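Local coordinates for DynE7 (Micromonospora chersina, PDB 2XEM), which acts as a hot-dog fold thioesterase in dynemicin biosynthesis, probably releasing a polyene from its thioester, at residues E42-A54 / V134-A146. Residues are numbered along the deposited sequence; the frame is centred on the assembly and turned at random.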
loop_
_atom_site.group_PDB
_atom_site.type_symbol
_atom_site.label_atom_id
_atom_site.label_comp_id
_atom_site.label_asym_id
_atom_site.label_seq_id
_atom_site.Cartn_x
_atom_site.Cartn_y
_atom_site.Cartn_z
ATOM N N GLU D 42 12.215 11.557 -0.363
ATOM C CA GLU D 42 11.512 12.522 0.486
ATOM C C GLU D 42 12.274 12.812 1.781
ATOM O O GLU D 42 12.338 13.959 2.175
ATOM C CB GLU D 42 10.117 12.022 0.825
ATOM C CG GLU D 42 9.137 12.050 -0.324
ATOM C CD GLU D 42 7.914 11.221 0.017
ATOM O OE1 GLU D 42 7.441 10.495 -0.878
ATOM O OE2 GLU D 42 7.457 11.261 1.183
ATOM N N HIS D 43 12.814 11.768 2.448
ATOM C CA HIS D 43 13.616 11.884 3.677
ATOM C C HIS D 43 14.875 12.723 3.341
ATOM O O HIS D 43 15.249 13.604 4.115
ATOM C CB HIS D 43 13.958 10.478 4.226
ATOM C CG HIS D 43 14.539 10.402 5.619
ATOM N ND1 HIS D 43 14.697 11.541 6.442
ATOM C CD2 HIS D 43 15.024 9.321 6.288
ATOM C CE1 HIS D 43 15.215 11.093 7.584
ATOM N NE2 HIS D 43 15.435 9.767 7.537
ATOM N N PHE D 44 15.477 12.491 2.168
ATOM C CA PHE D 44 16.612 13.252 1.659
ATOM C C PHE D 44 16.310 14.747 1.587
ATOM O O PHE D 44 17.087 15.540 2.104
ATOM C CB PHE D 44 17.088 12.727 0.288
ATOM C CG PHE D 44 18.271 13.514 -0.237
ATOM C CD1 PHE D 44 19.551 13.281 0.252
ATOM C CD2 PHE D 44 18.095 14.525 -1.180
ATOM C CE1 PHE D 44 20.637 14.032 -0.200
ATOM C CE2 PHE D 44 19.182 15.307 -1.603
ATOM C CZ PHE D 44 20.442 15.042 -1.119
ATOM N N LEU D 45 15.192 15.116 0.955
ATOM C CA LEU D 45 14.691 16.489 0.924
ATOM C C LEU D 45 14.497 17.085 2.310
ATOM O O LEU D 45 14.928 18.204 2.525
ATOM C CB LEU D 45 13.379 16.584 0.122
ATOM C CG LEU D 45 13.412 16.168 -1.345
ATOM C CD1 LEU D 45 12.024 16.171 -1.928
ATOM C CD2 LEU D 45 14.306 17.046 -2.171
ATOM N N ALA D 46 13.859 16.347 3.259
ATOM C CA ALA D 46 13.660 16.862 4.630
ATOM C C ALA D 46 15.004 17.117 5.358
ATOM O O ALA D 46 15.136 18.105 6.093
ATOM C CB ALA D 46 12.762 15.920 5.439
ATOM N N ASP D 47 16.002 16.258 5.121
ATOM C CA ASP D 47 17.312 16.362 5.755
ATOM C C ASP D 47 18.210 17.413 5.114
ATOM O O ASP D 47 18.932 18.102 5.821
ATOM C CB ASP D 47 18.037 15.000 5.717
ATOM C CG ASP D 47 17.500 13.961 6.675
ATOM O OD1 ASP D 47 16.807 14.345 7.646
ATOM O OD2 ASP D 47 17.768 12.760 6.455
ATOM N N HIS D 48 18.184 17.539 3.777
ATOM C CA HIS D 48 19.265 18.230 3.060
ATOM C C HIS D 48 18.791 19.317 2.109
ATOM O O HIS D 48 19.600 20.095 1.628
ATOM C CB HIS D 48 20.184 17.201 2.337
ATOM C CG HIS D 48 20.846 16.244 3.278
ATOM N ND1 HIS D 48 21.664 16.690 4.309
ATOM C CD2 HIS D 48 20.764 14.898 3.344
ATOM C CE1 HIS D 48 22.061 15.604 4.951
ATOM N NE2 HIS D 48 21.544 14.501 4.407
ATOM N N ALA D 49 17.495 19.345 1.798
ATOM C CA ALA D 49 16.928 20.359 0.919
ATOM C C ALA D 49 15.551 20.820 1.448
ATOM O O ALA D 49 14.565 20.748 0.711
ATOM C CB ALA D 49 16.835 19.820 -0.514
ATOM N N PRO D 50 15.451 21.292 2.730
ATOM C CA PRO D 50 14.121 21.599 3.297
ATOM C C PRO D 50 13.325 22.684 2.572
ATOM O O PRO D 50 12.106 22.669 2.650
ATOM C CB PRO D 50 14.444 22.005 4.750
ATOM C CG PRO D 50 15.838 22.521 4.699
ATOM C CD PRO D 50 16.521 21.611 3.709
ATOM N N GLY D 51 14.009 23.624 1.907
ATOM C CA GLY D 51 13.362 24.653 1.093
ATOM C C GLY D 51 12.600 24.043 -0.067
ATOM O O GLY D 51 11.493 24.489 -0.381
ATOM N N VAL D 52 13.178 23.000 -0.704
ATOM C CA VAL D 52 12.545 22.245 -1.795
ATOM C C VAL D 52 11.318 21.483 -1.262
ATOM O O VAL D 52 10.264 21.506 -1.896
ATOM C CB VAL D 52 13.543 21.304 -2.535
ATOM C CG1 VAL D 52 12.854 20.548 -3.656
ATOM C CG2 VAL D 52 14.763 22.062 -3.058
ATOM N N MET D 53 11.466 20.821 -0.104
ATOM C CA MET D 53 10.388 20.131 0.628
ATOM C C MET D 53 9.155 21.042 0.787
ATOM O O MET D 53 8.042 20.606 0.500
ATOM C CB MET D 53 10.902 19.603 1.985
ATOM C CG MET D 53 9.816 19.280 2.982
ATOM S SD MET D 53 10.392 18.660 4.578
ATOM C CE MET D 53 10.992 20.196 5.349
ATOM N N ALA D 54 9.366 22.309 1.189
ATOM C CA ALA D 54 8.302 23.313 1.341
ATOM C C ALA D 54 7.649 23.677 -0.005
ATOM O O ALA D 54 6.424 23.808 -0.067
ATOM C CB ALA D 54 8.854 24.558 2.018
ATOM N N VAL D 134 16.261 22.198 -11.966
ATOM C CA VAL D 134 16.474 21.645 -10.626
ATOM C C VAL D 134 16.786 22.826 -9.665
ATOM O O VAL D 134 17.675 23.617 -9.966
ATOM C CB VAL D 134 17.604 20.581 -10.611
ATOM C CG1 VAL D 134 17.822 20.036 -9.187
ATOM C CG2 VAL D 134 17.327 19.439 -11.617
ATOM N N PRO D 135 16.033 23.013 -8.556
ATOM C CA PRO D 135 16.377 24.110 -7.620
ATOM C C PRO D 135 17.827 24.015 -7.153
ATOM O O PRO D 135 18.327 22.912 -6.947
ATOM C CB PRO D 135 15.382 23.919 -6.454
ATOM C CG PRO D 135 14.206 23.183 -7.081
ATOM C CD PRO D 135 14.840 22.257 -8.094
ATOM N N ALA D 136 18.501 25.172 -6.998
ATOM C CA ALA D 136 19.915 25.253 -6.592
ATOM C C ALA D 136 20.199 24.441 -5.315
ATOM O O ALA D 136 21.177 23.704 -5.263
ATOM C CB ALA D 136 20.301 26.700 -6.397
ATOM N N GLU D 137 19.286 24.526 -4.325
ATOM C CA GLU D 137 19.403 23.849 -3.038
ATOM C C GLU D 137 19.476 22.325 -3.207
ATOM O O GLU D 137 20.276 21.672 -2.520
ATOM C CB GLU D 137 18.217 24.232 -2.146
ATOM C CG GLU D 137 18.299 23.648 -0.750
ATOM C CD GLU D 137 17.080 23.872 0.121
ATOM O OE1 GLU D 137 17.232 23.796 1.356
ATOM O OE2 GLU D 137 15.984 24.145 -0.415
ATOM N N LEU D 138 18.648 21.775 -4.120
ATOM C CA LEU D 138 18.606 20.354 -4.411
ATOM C C LEU D 138 19.858 19.920 -5.194
ATOM O O LEU D 138 20.449 18.905 -4.860
ATOM C CB LEU D 138 17.302 20.002 -5.172
ATOM C CG LEU D 138 17.057 18.542 -5.554
ATOM C CD1 LEU D 138 17.265 17.578 -4.331
ATOM C CD2 LEU D 138 15.655 18.376 -6.123
ATOM N N ARG D 139 20.261 20.688 -6.219
ATOM C CA ARG D 139 21.517 20.467 -6.952
ATOM C C ARG D 139 22.693 20.337 -5.958
ATOM O O ARG D 139 23.428 19.345 -5.982
ATOM C CB ARG D 139 21.779 21.648 -7.932
ATOM C CG ARG D 139 22.871 21.367 -8.961
ATOM C CD ARG D 139 23.679 22.606 -9.323
ATOM N NE ARG D 139 24.885 22.302 -10.108
ATOM C CZ ARG D 139 26.058 21.916 -9.597
ATOM N NH1 ARG D 139 26.197 21.736 -8.286
ATOM N NH2 ARG D 139 27.093 21.690 -10.396
ATOM N N ARG D 140 22.826 21.340 -5.082
ATOM C CA ARG D 140 23.797 21.446 -4.004
ATOM C C ARG D 140 23.775 20.183 -3.092
ATOM O O ARG D 140 24.809 19.576 -2.839
ATOM C CB ARG D 140 23.450 22.720 -3.202
ATOM C CG ARG D 140 24.569 23.377 -2.485
ATOM C CD ARG D 140 24.268 24.839 -2.187
ATOM N NE ARG D 140 23.176 25.037 -1.218
ATOM C CZ ARG D 140 22.112 25.816 -1.420
ATOM N NH1 ARG D 140 21.975 26.488 -2.558
ATOM N NH2 ARG D 140 21.179 25.928 -0.492
ATOM N N ALA D 141 22.595 19.784 -2.646
ATOM C CA ALA D 141 22.406 18.654 -1.727
ATOM C C ALA D 141 22.766 17.293 -2.400
ATOM O O ALA D 141 23.527 16.492 -1.825
ATOM C CB ALA D 141 20.975 18.646 -1.207
ATOM N N LEU D 142 22.251 17.051 -3.626
ATOM C CA LEU D 142 22.541 15.802 -4.369
ATOM C C LEU D 142 24.008 15.655 -4.769
ATOM O O LEU D 142 24.516 14.541 -4.763
ATOM C CB LEU D 142 21.689 15.681 -5.622
ATOM C CG LEU D 142 20.200 15.432 -5.468
ATOM C CD1 LEU D 142 19.519 15.789 -6.750
ATOM C CD2 LEU D 142 19.898 13.970 -5.059
ATOM N N SER D 143 24.698 16.772 -5.102
ATOM C CA SER D 143 26.091 16.718 -5.546
ATOM C C SER D 143 27.044 16.185 -4.481
ATOM O O SER D 143 28.103 15.682 -4.817
ATOM C CB SER D 143 26.537 18.065 -6.099
ATOM O OG SER D 143 25.743 18.346 -7.239
ATOM N N ARG D 144 26.641 16.207 -3.217
ATOM C CA ARG D 144 27.441 15.631 -2.119
ATOM C C ARG D 144 27.466 14.101 -2.152
ATOM O O ARG D 144 28.321 13.491 -1.515
ATOM C CB ARG D 144 26.951 16.136 -0.756
ATOM C CG ARG D 144 27.062 17.660 -0.616
ATOM C CD ARG D 144 27.034 18.147 0.829
ATOM N NE ARG D 144 25.793 17.784 1.524
ATOM C CZ ARG D 144 24.713 18.554 1.597
ATOM N NH1 ARG D 144 24.701 19.750 1.019
ATOM N NH2 ARG D 144 23.639 18.140 2.253
ATOM N N TYR D 145 26.528 13.482 -2.906
ATOM C CA TYR D 145 26.409 12.026 -3.031
ATOM C C TYR D 145 26.597 11.552 -4.476
ATOM O O TYR D 145 26.015 10.530 -4.861
ATOM C CB TYR D 145 25.049 11.547 -2.464
ATOM C CG TYR D 145 24.824 11.995 -1.036
ATOM C CD1 TYR D 145 25.372 11.290 0.035
ATOM C CD2 TYR D 145 24.150 13.175 -0.757
ATOM C CE1 TYR D 145 25.183 11.708 1.351
ATOM C CE2 TYR D 145 23.966 13.609 0.556
ATOM C CZ TYR D 145 24.469 12.868 1.605
ATOM O OH TYR D 145 24.262 13.313 2.888
ATOM N N ALA D 146 27.353 12.312 -5.278
ATOM C CA ALA D 146 27.624 11.965 -6.677
ATOM C C ALA D 146 28.436 10.673 -6.841
ATOM O O ALA D 146 29.473 10.477 -6.193
ATOM C CB ALA D 146 28.311 13.116 -7.416
HETATM O O HOH W 1 22.214 20.240 3.382
#
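His48 and Ala49, at the junction between helices 42-48 and 50-54, come up against Ala141 and Leu138 of helix 136-143, whose axis passes 9.1 Å from that of helix 50-54 with 134° between their N-to-C directions. The junction illustrates how a carboxylate from one helix can serve the N-terminal turn of another. Glu137 reaches across with its CG anti to the backbone N (chi1 -176°) and the chain extended beyond, which carries the carboxylate to the first turn after Ala49, the N-cap residue. There OE1 accepts a weak bond from Gly51 N at 3.3 Å (N-H...O angle 160°), and OE2 a weak, more bent one from Val52 N at 3.0 Å. With alanine replacing Glu137, the amides of Gly51 and Val52 would probably lose their anionic partner and a gap open beside Ala49. Next to the carboxylate, Val52 CG2 lies 3.9 Å from Leu138 CB and equally packs on Pro135. Further along, Leu138 CD1 meets Leu45 CD2 at 3.7 Å, and Phe44 drives its ring rim into helix 136-143: CZ approaches Ala141 CB at 3.6 Å, CE2 touches Leu142, and CE1 meets Tyr145 CE2, which lies near the plane of the phenylalanine ring. The His48 ring completes this aromatic cluster; its CB lies over one face of the Phe44 ring, offset toward the rim, while a water donates to His48 O and accepts from Arg144 NH2. Tyr11 adds an edge-to-face ring to Phe44, and Leu138 and Leu142 both rest on Ile95 of strand 94-105, so the C-terminal helix lies on the hot-dog sheet beside the end of helix 32-48. Chemically, apolar residues make up most of the buried surface, whereas the carboxylate probably gains from the helix dipole that its two weak bonds address.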